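Local coordinates for protein alanine racemase 1 (Caldanaerobacter subterraneus subsp. tengcongensis MB4, PDB 4Y2W) that belongs to the alanine racemase family, pairing a TIM-barrel domain with a strand-rich C-terminal domain in a two-chain assembly, at residues 287-292 with 368-373; 246-251 with 361-366; 42-47 with 228-233; 297-302 with 352-357; 2-5 with 9-12. The protein carries 1 engineered substitution. All blocks are in the same frame, centred on the assembly; numbering follows the deposited sequence.

In the fold
Along the chain interaction 5 comes first, then interaction 3; the segments of interactions 2 and 1 alternate, and interaction 4 is nested inside the loops that both close. Interactions 1 and 2 touch, their centres about 9 Å apart, and strands 10-14, 248-260 and 372-376 of one mixed sheet join them to interaction 5. Interaction 3, close to the centre of the chain, belongs to the barrel domain, yet its centre lies only about 8 Å from that of interaction 2, where the two domains press together. Interactions 4 and 5 are the most widely separated, with centres about 22 Å apart. All five also reach the second subunit, so the contacts between the domains lie close to the dimer interface.

Interaction 1. Residues 287-292 with 368-373; sequences YADGLD and RRVPRV. With ALA (alanine), chain D.
A buried salt bridge in the C-terminal domain, between Asp-289 of the loop after strand 278-283 and Arg-369 just ahead of strand 372-376, holds this contact. Asp-289 OD1 lies near the guanidinium plane, 2.8 Å from Arg-369 NE, and is met on its syn side though somewhat out of the carboxylate plane. Arg-369 NH2 adds two weak bonds, 3.1 Å to Asp-289 OD1 and 3.2 Å to Asp-289 OD2, with the two planes turned 55° apart. A bend at chi3 (63°) of Arg-369 swings the guanidinium round to the acid, and Ala-288 CB sits over one of its faces, 3.6 Å from Arg-369 NH2. Beside the bridge, Val-370 CG2 packs 3.9 Å from Asp-289 CB. The ion pair is extended by Arg-7 on the acid and by Asp-317 of the same chain and Glu-70 of the second subunit on the arginine. Tyr-287 OH donates to alanine OXT at 2.8 Å, so the ion pair sits in the same loop as a residue of the alanine pocket.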
# COMPACT_ATOMS: atom_id res chain seq x y z
N TYR A 287 8.08 -4.56 -4.61
CA TYR A 287 7.28 -4.65 -3.37
C TYR A 287 6.61 -3.35 -2.96
O TYR A 287 5.61 -3.37 -2.23
CB TYR A 287 8.08 -5.25 -2.21
CG TYR A 287 9.41 -4.59 -1.87
CD1 TYR A 287 9.45 -3.37 -1.21
CD2 TYR A 287 10.61 -5.22 -2.18
CE1 TYR A 287 10.66 -2.78 -0.88
CE2 TYR A 287 11.82 -4.64 -1.85
CZ TYR A 287 11.84 -3.42 -1.20
OH TYR A 287 13.05 -2.85 -0.89
N ALA A 288 7.13 -2.22 -3.43
CA ALA A 288 6.49 -0.93 -3.17
C ALA A 288 5.19 -0.79 -3.96
O ALA A 288 4.37 0.08 -3.66
CB ALA A 288 7.43 0.20 -3.51
N ASP A 289 5.00 -1.64 -4.97
CA ASP A 289 3.78 -1.66 -5.77
C ASP A 289 2.73 -2.63 -5.24
O ASP A 289 1.58 -2.61 -5.69
CB ASP A 289 4.11 -2.02 -7.22
CG ASP A 289 5.00 -0.99 -7.88
OD1 ASP A 289 4.74 0.21 -7.72
OD2 ASP A 289 5.96 -1.38 -8.58
N GLY A 290 3.12 -3.47 -4.28
CA GLY A 290 2.23 -4.49 -3.72
C GLY A 290 2.59 -5.92 -4.06
O GLY A 290 1.79 -6.83 -3.82
N LEU A 291 3.78 -6.15 -4.62
CA LEU A 291 4.25 -7.50 -4.89
C LEU A 291 5.11 -7.97 -3.73
O LEU A 291 6.25 -7.55 -3.60
CB LEU A 291 5.04 -7.55 -6.20
CG LEU A 291 5.40 -8.95 -6.68
CD1 LEU A 291 4.13 -9.76 -6.93
CD2 LEU A 291 6.27 -8.91 -7.92
N ASP A 292 4.56 -8.84 -2.89
CA ASP A 292 5.21 -9.21 -1.64
C ASP A 292 6.59 -9.81 -1.87
O ASP A 292 6.77 -10.71 -2.69
CB ASP A 292 4.35 -10.19 -0.83
CG ASP A 292 4.82 -10.34 0.60
OD1 ASP A 292 6.02 -10.57 0.82
OD2 ASP A 292 3.98 -10.21 1.51
N ARG A 368 -0.39 2.92 -4.02
CA ARG A 368 -0.68 4.20 -4.66
C ARG A 368 0.00 4.34 -6.03
O ARG A 368 -0.56 4.95 -6.94
CB ARG A 368 -0.25 5.34 -3.72
CG ARG A 368 -0.42 6.75 -4.27
CD ARG A 368 -0.26 7.79 -3.17
NE ARG A 368 0.00 9.12 -3.71
CZ ARG A 368 1.19 9.57 -4.12
NH1 ARG A 368 2.27 8.79 -4.07
NH2 ARG A 368 1.30 10.80 -4.59
N ARG A 369 1.20 3.77 -6.16
CA ARG A 369 1.98 3.90 -7.39
C ARG A 369 1.38 3.17 -8.59
O ARG A 369 1.72 3.47 -9.73
CB ARG A 369 3.42 3.42 -7.16
CG ARG A 369 4.44 4.05 -8.09
CD ARG A 369 5.86 3.89 -7.58
NE ARG A 369 6.27 2.49 -7.49
CZ ARG A 369 7.47 2.09 -7.08
NH1 ARG A 369 8.40 2.97 -6.73
NH2 ARG A 369 7.75 0.80 -7.03
N VAL A 370 0.49 2.20 -8.33
CA VAL A 370 -0.15 1.43 -9.39
C VAL A 370 -1.39 2.16 -9.90
O VAL A 370 -2.39 2.26 -9.19
CB VAL A 370 -0.56 0.03 -8.87
CG1 VAL A 370 -1.22 -0.78 -9.98
CG2 VAL A 370 0.64 -0.70 -8.30
N PRO A 371 -1.35 2.67 -11.15
CA PRO A 371 -2.56 3.31 -11.67
C PRO A 371 -3.66 2.29 -11.92
O PRO A 371 -3.37 1.12 -12.20
CB PRO A 371 -2.09 3.93 -12.98
CG PRO A 371 -0.97 3.07 -13.41
CD PRO A 371 -0.26 2.69 -12.14
N ARG A 372 -4.91 2.74 -11.82
CA ARG A 372 -6.07 1.90 -12.11
C ARG A 372 -6.66 2.30 -13.45
O ARG A 372 -7.01 3.46 -13.66
CB ARG A 372 -7.13 2.04 -11.02
CG ARG A 372 -6.94 1.13 -9.83
CD ARG A 372 -5.72 1.48 -9.01
NE ARG A 372 -5.73 0.80 -7.71
CZ ARG A 372 -4.78 0.90 -6.79
NH1 ARG A 372 -3.71 1.65 -7.00
NH2 ARG A 372 -4.90 0.24 -5.65
N VAL A 373 -6.75 1.33 -14.36
CA VAL A 373 -7.37 1.52 -15.67
C VAL A 373 -8.72 0.82 -15.64
O VAL A 373 -8.84 -0.28 -15.10
CB VAL A 373 -6.48 0.93 -16.79
CG1 VAL A 373 -7.10 1.19 -18.16
CG2 VAL A 373 -5.08 1.53 -16.72
N ALA D . 16.97 -1.13 -4.56
CA ALA D . 16.65 -1.56 -3.17
C ALA D . 15.57 -2.63 -3.19
O ALA D . 14.80 -2.72 -4.15
CB ALA D . 16.22 -0.36 -2.33
OXT ALA D . 15.42 -3.44 -2.26

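Interaction 2. Residues 246-251 with 361-366; sequences ETLRFT and EVFSRI
Leu-248 and Phe-250 reach from one side of strand 248-260 toward Phe-363 of helix 359-365 and Ile-366 just after it, and the pairs Leu-248 with Phe-363 and Phe-250 with Ile-366 run past each other in opposite directions. Phe-250 offers a ring face: Ile-366 CG1 lies over it, 4.1 Å from Phe-250 CE2 and 4.2 Å from Phe-250 CD2, a contact toward one side of the six-membered ring. Leu-248 meets Phe-363 differently. Its CD2 comes in the plane of that ring at the CE1 corner, 3.9 Å from Phe-363 CE1, while Leu-248 CD1 approaches the same atom at an oblique angle, also at 3.9 Å. The leucine fork therefore straddles one corner of the aromatic ring. Leu-248 CD1 also lies 4.1 Å from Ile-366 CD1, and so bridges Phe-363 and Ile-366. Ile-366 can fill this position because its CG1 branch stands anti to the carbonyl carbon (chi1 -61°), which carries CD1 on toward the leucine. No hydrogen bond crosses between the segments, and all four side chains are buried. Val-11 of strand 10-14 touches Leu-248, Phe-250 and Ile-366 and so continues the apolar layer across the sheet. Beyond Phe-363 stand His-46, whose ring it meets edge-to-face, and Val-348 of helix 348-354, which places the helix between sheet, barrel and neighbouring helix.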
# COMPACT_ATOMS: atom_id res chain seq x y z
N GLU A 246 -14.00 -12.35 -13.22
CA GLU A 246 -12.75 -11.72 -12.82
C GLU A 246 -12.88 -10.21 -12.92
O GLU A 246 -13.22 -9.69 -13.99
CB GLU A 246 -11.61 -12.22 -13.70
CG GLU A 246 -10.22 -11.96 -13.15
CD GLU A 246 -9.14 -12.54 -14.04
OE1 GLU A 246 -8.59 -13.59 -13.67
OE2 GLU A 246 -8.87 -11.97 -15.12
N THR A 247 -12.62 -9.51 -11.82
CA THR A 247 -12.83 -8.06 -11.74
C THR A 247 -11.54 -7.25 -11.84
O THR A 247 -11.58 -6.09 -12.27
CB THR A 247 -13.53 -7.68 -10.42
OG1 THR A 247 -12.81 -8.22 -9.31
CG2 THR A 247 -14.95 -8.20 -10.40
N LEU A 248 -10.42 -7.84 -11.45
CA LEU A 248 -9.13 -7.15 -11.47
C LEU A 248 -8.04 -7.97 -12.14
O LEU A 248 -7.90 -9.16 -11.86
CB LEU A 248 -8.69 -6.82 -10.05
CG LEU A 248 -7.34 -6.11 -9.89
CD1 LEU A 248 -7.40 -5.15 -8.72
CD2 LEU A 248 -6.18 -7.09 -9.74
N ARG A 249 -7.26 -7.33 -13.01
CA ARG A 249 -6.04 -7.92 -13.54
C ARG A 249 -4.83 -7.04 -13.21
O ARG A 249 -4.72 -5.92 -13.70
CB ARG A 249 -6.14 -8.13 -15.05
CG ARG A 249 -7.20 -9.14 -15.48
CD ARG A 249 -6.77 -9.86 -16.75
NE ARG A 249 -6.35 -8.92 -17.79
CZ ARG A 249 -5.47 -9.18 -18.76
NH1 ARG A 249 -4.88 -10.37 -18.86
NH2 ARG A 249 -5.17 -8.23 -19.64
N PHE A 250 -3.94 -7.56 -12.36
CA PHE A 250 -2.73 -6.86 -11.97
C PHE A 250 -1.64 -7.24 -12.96
O PHE A 250 -1.19 -8.38 -12.97
CB PHE A 250 -2.35 -7.26 -10.54
CG PHE A 250 -1.25 -6.43 -9.91
CD1 PHE A 250 -0.79 -5.25 -10.49
CD2 PHE A 250 -0.71 -6.82 -8.70
CE1 PHE A 250 0.21 -4.50 -9.89
CE2 PHE A 250 0.28 -6.08 -8.09
CZ PHE A 250 0.74 -4.92 -8.68
N THR A 251 -1.24 -6.29 -13.81
CA THR A 251 -0.35 -6.59 -14.94
C THR A 251 0.85 -5.65 -15.02
O THR A 251 0.86 -4.56 -14.43
CB THR A 251 -1.12 -6.51 -16.27
OG1 THR A 251 -1.35 -5.14 -16.62
CG2 THR A 251 -2.47 -7.23 -16.16
N GLU A 361 -6.36 -8.86 1.86
CA GLU A 361 -5.07 -8.22 2.12
C GLU A 361 -4.21 -8.06 0.86
O GLU A 361 -3.46 -7.09 0.73
CB GLU A 361 -4.28 -8.96 3.19
CG GLU A 361 -3.03 -8.21 3.66
CD GLU A 361 -2.29 -8.90 4.79
OE1 GLU A 361 -2.17 -10.15 4.77
OE2 GLU A 361 -1.81 -8.19 5.69
N VAL A 362 -4.32 -9.02 -0.06
CA VAL A 362 -3.58 -8.96 -1.32
C VAL A 362 -4.02 -7.75 -2.15
O VAL A 362 -3.19 -6.97 -2.61
CB VAL A 362 -3.75 -10.26 -2.14
CG1 VAL A 362 -3.12 -10.11 -3.53
CG2 VAL A 362 -3.14 -11.44 -1.40
N PHE A 363 -5.33 -7.60 -2.32
CA PHE A 363 -5.89 -6.45 -3.02
C PHE A 363 -5.48 -5.12 -2.37
O PHE A 363 -5.14 -4.16 -3.06
CB PHE A 363 -7.42 -6.53 -3.08
CG PHE A 363 -7.96 -7.43 -4.16
CD1 PHE A 363 -7.46 -7.39 -5.46
CD2 PHE A 363 -9.01 -8.30 -3.89
CE1 PHE A 363 -7.98 -8.21 -6.45
CE2 PHE A 363 -9.54 -9.12 -4.88
CZ PHE A 363 -9.02 -9.07 -6.16
N SER A 364 -5.50 -5.08 -1.04
CA SER A 364 -5.16 -3.86 -0.30
C SER A 364 -3.66 -3.52 -0.36
O SER A 364 -3.26 -2.40 -0.04
CB SER A 364 -5.60 -3.98 1.16
OG SER A 364 -4.78 -4.88 1.89
N ARG A 365 -2.85 -4.48 -0.76
CA ARG A 365 -1.41 -4.30 -0.87
C ARG A 365 -1.03 -3.51 -2.13
O ARG A 365 0.06 -2.94 -2.21
CB ARG A 365 -0.72 -5.67 -0.90
CG ARG A 365 0.40 -5.85 0.11
CD ARG A 365 -0.12 -5.82 1.54
NE ARG A 365 0.56 -6.80 2.38
CZ ARG A 365 0.37 -6.94 3.70
NH1 ARG A 365 -0.48 -6.14 4.36
NH2 ARG A 365 1.04 -7.87 4.35
N ILE A 366 -1.93 -3.48 -3.12
CA ILE A 366 -1.65 -2.81 -4.39
C ILE A 366 -1.58 -1.29 -4.18
O ILE A 366 -2.60 -0.64 -3.96
CB ILE A 366 -2.71 -3.15 -5.46
CG1 ILE A 366 -2.72 -4.65 -5.74
CG2 ILE A 366 -2.43 -2.39 -6.75
CD1 ILE A 366 -3.96 -5.14 -6.46

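Interaction 3. Residues 42-47 with 228-233; sequences DAYGHG and ILFGAY
ND1 of His-46, whose ring lies against Phe-230, is bonded to two backbone carbonyls: Tyr-44 O at 2.8 Å and, more weakly, Ala-43 O at 3.0 Å. Residues 42-45 form a left-handed helical turn, with positive phi throughout, near the start of the TIM-barrel domain. The bond to Tyr-44 O comes from above the carbonyl plane, 58° out of it. These bonds help fix the rotation of the imidazole, which offers a face to Phe-230 with Phe-230 CD1 above its centre. The two planes are 37° apart, so the pair is oblique. Tyr-44, Phe-230 and His-46 form an aromatic cluster, and the Tyr-44 ring crosses Phe-230 at a plane angle of 46°, the centroids being 5.3 Å apart. Tyr-44 belongs to an alanine pocket, so the buried cluster backs a ligand site; a phosphate, probably from the crystallisation liquor, is also bound about 3 Å from its side chain, nearest atoms. His-46 NE2 also bonds weakly to Thr-247 OG1. Phe-230 is sandwiched as well: Leu-229 CB lies over one face of its ring, while on the opposite face Ala-43 O stands 3.6 Å from Phe-230 CE1, offset toward the rim.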
# COMPACT_ATOMS: atom_id res chain seq x y z
N ASP A 42 -10.70 1.64 -0.47
CA ASP A 42 -10.71 2.10 -1.86
C ASP A 42 -11.27 1.00 -2.79
O ASP A 42 -10.67 0.66 -3.82
CB ASP A 42 -9.30 2.54 -2.29
CG ASP A 42 -9.32 3.43 -3.52
OD1 ASP A 42 -10.26 4.22 -3.67
OD2 ASP A 42 -8.38 3.35 -4.33
N ALA A 43 -12.43 0.48 -2.41
CA ALA A 43 -13.10 -0.60 -3.13
C ALA A 43 -12.19 -1.83 -3.25
O ALA A 43 -12.09 -2.43 -4.32
CB ALA A 43 -13.55 -0.13 -4.51
N TYR A 44 -11.54 -2.18 -2.14
CA TYR A 44 -10.55 -3.25 -2.12
C TYR A 44 -9.53 -3.07 -3.25
O TYR A 44 -9.34 -3.95 -4.08
CB TYR A 44 -11.23 -4.63 -2.21
CG TYR A 44 -12.17 -4.94 -1.07
CD1 TYR A 44 -13.48 -4.47 -1.07
CD2 TYR A 44 -11.75 -5.69 0.03
CE1 TYR A 44 -14.35 -4.75 -0.03
CE2 TYR A 44 -12.61 -5.97 1.08
CZ TYR A 44 -13.91 -5.50 1.04
OH TYR A 44 -14.77 -5.77 2.08
N GLY A 45 -8.92 -1.89 -3.29
CA GLY A 45 -7.87 -1.59 -4.26
C GLY A 45 -8.30 -1.38 -5.71
O GLY A 45 -7.44 -1.24 -6.59
N HIS A 46 -9.61 -1.33 -5.97
CA HIS A 46 -10.13 -1.14 -7.33
C HIS A 46 -10.39 0.33 -7.67
O HIS A 46 -10.58 0.67 -8.84
CB HIS A 46 -11.42 -1.95 -7.53
CG HIS A 46 -11.23 -3.43 -7.54
ND1 HIS A 46 -10.83 -4.14 -6.42
CD2 HIS A 46 -11.41 -4.35 -8.52
CE1 HIS A 46 -10.76 -5.42 -6.72
NE2 HIS A 46 -11.11 -5.58 -7.99
N GLY A 47 -10.41 1.19 -6.65
CA GLY A 47 -10.76 2.61 -6.83
C GLY A 47 -12.23 2.84 -6.52
O GLY A 47 -13.10 2.43 -7.29
N ILE A 228 -16.63 -10.41 -2.11
CA ILE A 228 -17.34 -11.24 -3.07
C ILE A 228 -17.73 -10.47 -4.34
O ILE A 228 -17.81 -11.05 -5.42
CB ILE A 228 -18.57 -11.91 -2.42
CG1 ILE A 228 -19.00 -13.14 -3.22
CG2 ILE A 228 -19.71 -10.91 -2.25
CD1 ILE A 228 -19.84 -14.10 -2.40
N LEU A 229 -17.96 -9.17 -4.21
CA LEU A 229 -18.23 -8.31 -5.36
C LEU A 229 -17.02 -8.19 -6.29
O LEU A 229 -17.16 -7.76 -7.44
CB LEU A 229 -18.64 -6.91 -4.89
CG LEU A 229 -19.92 -6.77 -4.07
CD1 LEU A 229 -20.00 -5.39 -3.44
CD2 LEU A 229 -21.16 -7.05 -4.92
N PHE A 230 -15.83 -8.57 -5.80
CA PHE A 230 -14.58 -8.41 -6.55
C PHE A 230 -13.95 -9.75 -6.97
O PHE A 230 -12.73 -9.87 -7.09
CB PHE A 230 -13.62 -7.53 -5.74
CG PHE A 230 -14.23 -6.21 -5.35
CD1 PHE A 230 -14.33 -5.17 -6.28
CD2 PHE A 230 -14.75 -6.01 -4.08
CE1 PHE A 230 -14.91 -3.96 -5.94
CE2 PHE A 230 -15.34 -4.80 -3.74
CZ PHE A 230 -15.41 -3.77 -4.66
N GLY A 231 -14.81 -10.74 -7.21
CA GLY A 231 -14.41 -11.99 -7.85
C GLY A 231 -13.64 -12.97 -6.99
O GLY A 231 -12.90 -13.80 -7.51
N ALA A 232 -13.81 -12.88 -5.67
CA ALA A 232 -13.14 -13.80 -4.75
C ALA A 232 -14.06 -14.21 -3.61
O ALA A 232 -15.05 -13.55 -3.32
CB ALA A 232 -11.88 -13.15 -4.21
N TYR A 233 -13.71 -15.32 -2.96
CA TYR A 233 -14.45 -15.80 -1.80
C TYR A 233 -13.63 -15.52 -0.54
O TYR A 233 -12.40 -15.44 -0.60
CB TYR A 233 -14.74 -17.29 -1.94
CG TYR A 233 -15.76 -17.62 -3.01
CD1 TYR A 233 -17.12 -17.40 -2.78
CD2 TYR A 233 -15.38 -18.15 -4.24
CE1 TYR A 233 -18.06 -17.70 -3.76
CE2 TYR A 233 -16.31 -18.45 -5.22
CZ TYR A 233 -17.66 -18.22 -4.97
OH TYR A 233 -18.61 -18.51 -5.93

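Interaction 4. Residues 297-302 with 352-357; sequences NNYKLL and ADKIET
This is a partly buried van der Waals contact in the C-terminal domain, between the end of helix 348-354 and the approach to strand 300-303, where the aliphatic chain of Lys-354 runs past the carbonyl of Asn-298 and against CD1 of Tyr-299. Lys-354 is the last residue of helix 348-354, which closes in a Schellman motif. Glu-356, with its positive phi, is the C-prime residue; Thr-357 N bonds to Ala-352 O at 2.7 Å and Glu-356 N to Asp-353 O at 2.9 Å. That turn leaves Lys-354 at the exposed end of the helix, with its side chain directed at the loop leading into strand 300-303. Its chain starts anti to the backbone nitrogen (chi1 -177°) and then folds at chi2 and chi3 (70° and 74°), so that it curls round the carbonyl of Asn-298. The Tyr-299 ring is turned obliquely to the lysine: Lys-354 CG lies 4.0 Å from Tyr-299 CD1, and Lys-354 CE a little farther from the same atom, at 4.2 Å. Ile-310 of strand 306-311 and Ser-350 and Met-351 of helix 348-354 also touch the tyrosine, which thus lies between that strand and that helix, with the exposed Lys-354 packed against it. The hydrocarbon chain comes nearest at Lys-354 CD, which stands 3.7 Å from Asn-298 O, with Lys-354 CG and CE each at 3.8 Å from that same oxygen.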
# COMPACT_ATOMS: atom_id res chain seq x y z
N ASN A 297 11.80 -16.05 -5.44
CA ASN A 297 12.08 -17.46 -5.76
C ASN A 297 10.98 -18.46 -5.36
O ASN A 297 11.28 -19.62 -5.08
CB ASN A 297 13.41 -17.90 -5.12
CG ASN A 297 14.62 -17.30 -5.80
OD1 ASN A 297 14.87 -17.55 -6.98
ND2 ASN A 297 15.39 -16.51 -5.06
N ASN A 298 9.72 -18.02 -5.34
CA ASN A 298 8.60 -18.96 -5.17
C ASN A 298 7.26 -18.35 -5.58
O ASN A 298 6.31 -18.28 -4.79
CB ASN A 298 8.52 -19.56 -3.75
CG ASN A 298 8.29 -18.51 -2.68
OD1 ASN A 298 8.74 -17.38 -2.82
ND2 ASN A 298 7.59 -18.89 -1.62
N TYR A 299 7.21 -17.91 -6.82
CA TYR A 299 5.94 -17.68 -7.50
C TYR A 299 6.19 -17.69 -9.00
O TYR A 299 7.32 -17.48 -9.45
CB TYR A 299 5.29 -16.36 -7.06
CG TYR A 299 3.79 -16.34 -7.27
CD1 TYR A 299 2.95 -17.17 -6.53
CD2 TYR A 299 3.20 -15.48 -8.20
CE1 TYR A 299 1.57 -17.16 -6.72
CE2 TYR A 299 1.83 -15.47 -8.39
CZ TYR A 299 1.02 -16.31 -7.65
OH TYR A 299 -0.34 -16.29 -7.84
N LYS A 300 5.14 -17.95 -9.76
CA LYS A 300 5.22 -17.93 -11.21
C LYS A 300 4.14 -17.02 -11.76
O LYS A 300 2.97 -17.14 -11.39
CB LYS A 300 5.08 -19.35 -11.76
CG LYS A 300 6.12 -20.31 -11.23
CD LYS A 300 5.91 -21.73 -11.74
CE LYS A 300 6.97 -22.67 -11.20
NZ LYS A 300 6.93 -24.00 -11.87
N LEU A 301 4.55 -16.10 -12.63
CA LEU A 301 3.63 -15.16 -13.28
C LEU A 301 3.28 -15.66 -14.66
O LEU A 301 3.95 -16.54 -15.20
CB LEU A 301 4.27 -13.77 -13.39
CG LEU A 301 4.97 -13.20 -12.16
CD1 LEU A 301 5.59 -11.85 -12.49
CD2 LEU A 301 4.03 -13.09 -10.97
N LEU A 302 2.23 -15.09 -15.25
CA LEU A 302 1.78 -15.50 -16.57
C LEU A 302 2.35 -14.59 -17.65
O LEU A 302 2.32 -13.37 -17.52
CB LEU A 302 0.26 -15.50 -16.65
CG LEU A 302 -0.45 -16.59 -15.86
CD1 LEU A 302 -1.96 -16.35 -15.85
CD2 LEU A 302 -0.14 -17.97 -16.44
N ALA A 352 -2.93 -15.23 -2.33
CA ALA A 352 -3.24 -15.14 -0.90
C ALA A 352 -2.80 -16.40 -0.14
O ALA A 352 -2.28 -16.31 0.98
CB ALA A 352 -4.72 -14.90 -0.69
N ASP A 353 -3.00 -17.56 -0.75
CA ASP A 353 -2.58 -18.83 -0.16
C ASP A 353 -1.07 -18.90 -0.01
O ASP A 353 -0.56 -19.20 1.06
CB ASP A 353 -3.07 -20.01 -1.01
CG ASP A 353 -4.58 -20.11 -1.08
OD1 ASP A 353 -5.27 -19.43 -0.29
OD2 ASP A 353 -5.09 -20.87 -1.93
N LYS A 354 -0.36 -18.60 -1.10
CA LYS A 354 1.11 -18.69 -1.13
C LYS A 354 1.79 -17.88 -0.01
O LYS A 354 2.78 -18.34 0.56
CB LYS A 354 1.64 -18.25 -2.50
CG LYS A 354 3.15 -18.37 -2.68
CD LYS A 354 3.65 -19.81 -2.74
CE LYS A 354 3.31 -20.49 -4.06
NZ LYS A 354 4.06 -21.77 -4.23
N ILE A 355 1.26 -16.70 0.30
CA ILE A 355 1.82 -15.89 1.40
C ILE A 355 0.98 -15.95 2.69
O ILE A 355 1.09 -15.06 3.54
CB ILE A 355 2.07 -14.41 0.98
CG1 ILE A 355 0.85 -13.80 0.28
CG2 ILE A 355 3.28 -14.34 0.06
CD1 ILE A 355 0.83 -12.29 0.29
N GLU A 356 0.18 -17.01 2.83
CA GLU A 356 -0.53 -17.30 4.07
C GLU A 356 -1.42 -16.13 4.53
O GLU A 356 -1.28 -15.62 5.65
CB GLU A 356 0.45 -17.67 5.19
CG GLU A 356 1.55 -18.65 4.80
CD GLU A 356 2.61 -18.75 5.88
OE1 GLU A 356 3.72 -18.21 5.69
OE2 GLU A 356 2.32 -19.35 6.93
N THR A 357 -2.31 -15.71 3.65
CA THR A 357 -3.27 -14.66 3.97
C THR A 357 -4.56 -14.88 3.19
O THR A 357 -4.81 -15.98 2.69
CB THR A 357 -2.67 -13.26 3.71
OG1 THR A 357 -3.57 -12.25 4.20
CG2 THR A 357 -2.42 -13.03 2.22

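Interaction 5. Residues 2-5 with 9-12; sequences KFDG and TRVE
The Arg-10 guanidinium and the Asp-4 carboxylate meet edge to edge, with the carboxyl carbon in the plane of the arginine group and the two planes only 23° apart. Two nitrogens take one oxygen each, an end-on bidentate salt bridge. Arg-10 NH1 donates to Asp-4 OD2 at 3.0 Å in an almost straight bond (174°) that lies in the guanidinium plane and uses the syn lone pair. Arg-10 NH2 reaches Asp-4 OD1 at 2.8 Å, also on the syn side but 31° out of the carboxylate plane, so this half of the pair is more twisted. The two side chains approach from opposite directions, and a bend at chi3 of Arg-10 turns NH1 and NH2 toward the acid. Second partners steady both groups: Arg-10 NE bonds to Pro-8 O, and Asp-4 OD1 weakly to Val-6 N. The backbone of Arg-10 pairs with Thr-251 of strand 248-260. Asp-4 O is bonded to Gln-93 and Thr-92 of the second subunit, so this N-terminal arm lies on the dimer interface. The bridge spans the short loop between Asp-4 and the first residue of strand 10-14, tying the arm back onto the first strand of the mixed sheet.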
# COMPACT_ATOMS: atom_id res chain seq x y z
N LYS A 2 1.73 -2.38 -26.88
CA LYS A 2 2.87 -2.60 -25.99
C LYS A 2 2.91 -1.57 -24.86
O LYS A 2 2.79 -1.92 -23.68
CB LYS A 2 4.19 -2.56 -26.77
CG LYS A 2 4.39 -3.68 -27.79
CD LYS A 2 5.68 -3.48 -28.57
CE LYS A 2 5.80 -4.40 -29.78
NZ LYS A 2 6.10 -5.81 -29.42
N PHE A 3 3.07 -0.30 -25.23
CA PHE A 3 3.14 0.79 -24.26
C PHE A 3 2.16 1.90 -24.61
O PHE A 3 1.68 1.98 -25.74
CB PHE A 3 4.56 1.35 -24.20
CG PHE A 3 5.58 0.36 -23.72
CD1 PHE A 3 5.60 -0.04 -22.39
CD2 PHE A 3 6.52 -0.18 -24.59
CE1 PHE A 3 6.54 -0.96 -21.94
CE2 PHE A 3 7.45 -1.10 -24.15
CZ PHE A 3 7.47 -1.48 -22.82
N ASP A 4 1.87 2.75 -23.63
CA ASP A 4 0.92 3.84 -23.80
C ASP A 4 1.15 4.90 -22.73
O ASP A 4 2.13 4.83 -21.99
CB ASP A 4 -0.52 3.31 -23.76
CG ASP A 4 -0.87 2.65 -22.43
OD1 ASP A 4 -0.15 2.87 -21.44
OD2 ASP A 4 -1.88 1.91 -22.38
N GLY A 5 0.25 5.88 -22.63
CA GLY A 5 0.37 6.95 -21.65
C GLY A 5 0.43 6.49 -20.20
O GLY A 5 1.07 7.14 -19.38
N THR A 9 3.34 -1.07 -15.38
CA THR A 9 2.76 -1.79 -14.25
C THR A 9 1.42 -1.14 -13.90
O THR A 9 1.37 0.05 -13.61
CB THR A 9 3.70 -1.78 -13.03
OG1 THR A 9 4.84 -2.59 -13.31
CG2 THR A 9 3.01 -2.32 -11.79
N ARG A 10 0.34 -1.93 -13.94
CA ARG A 10 -1.01 -1.38 -13.79
C ARG A 10 -2.03 -2.39 -13.27
O ARG A 10 -1.81 -3.60 -13.32
CB ARG A 10 -1.50 -0.86 -15.14
CG ARG A 10 -1.73 -1.94 -16.19
CD ARG A 10 -2.02 -1.35 -17.55
NE ARG A 10 -0.88 -0.62 -18.10
CZ ARG A 10 -0.89 0.09 -19.22
NH1 ARG A 10 -2.00 0.17 -19.96
NH2 ARG A 10 0.20 0.71 -19.62
N VAL A 11 -3.15 -1.86 -12.80
CA VAL A 11 -4.32 -2.65 -12.46
C VAL A 11 -5.41 -2.34 -13.48
O VAL A 11 -5.73 -1.18 -13.71
CB VAL A 11 -4.83 -2.34 -11.04
CG1 VAL A 11 -6.32 -2.62 -10.89
CG2 VAL A 11 -4.04 -3.16 -10.02
N GLU A 12 -5.94 -3.39 -14.11
CA GLU A 12 -7.08 -3.25 -15.01
C GLU A 12 -8.35 -3.65 -14.26
O GLU A 12 -8.52 -4.82 -13.89
CB GLU A 12 -6.90 -4.13 -16.25
CG GLU A 12 -5.74 -3.71 -17.15
CD GLU A 12 -5.59 -4.58 -18.39
OE1 GLU A 12 -6.20 -5.67 -18.45
OE2 GLU A 12 -4.84 -4.18 -19.30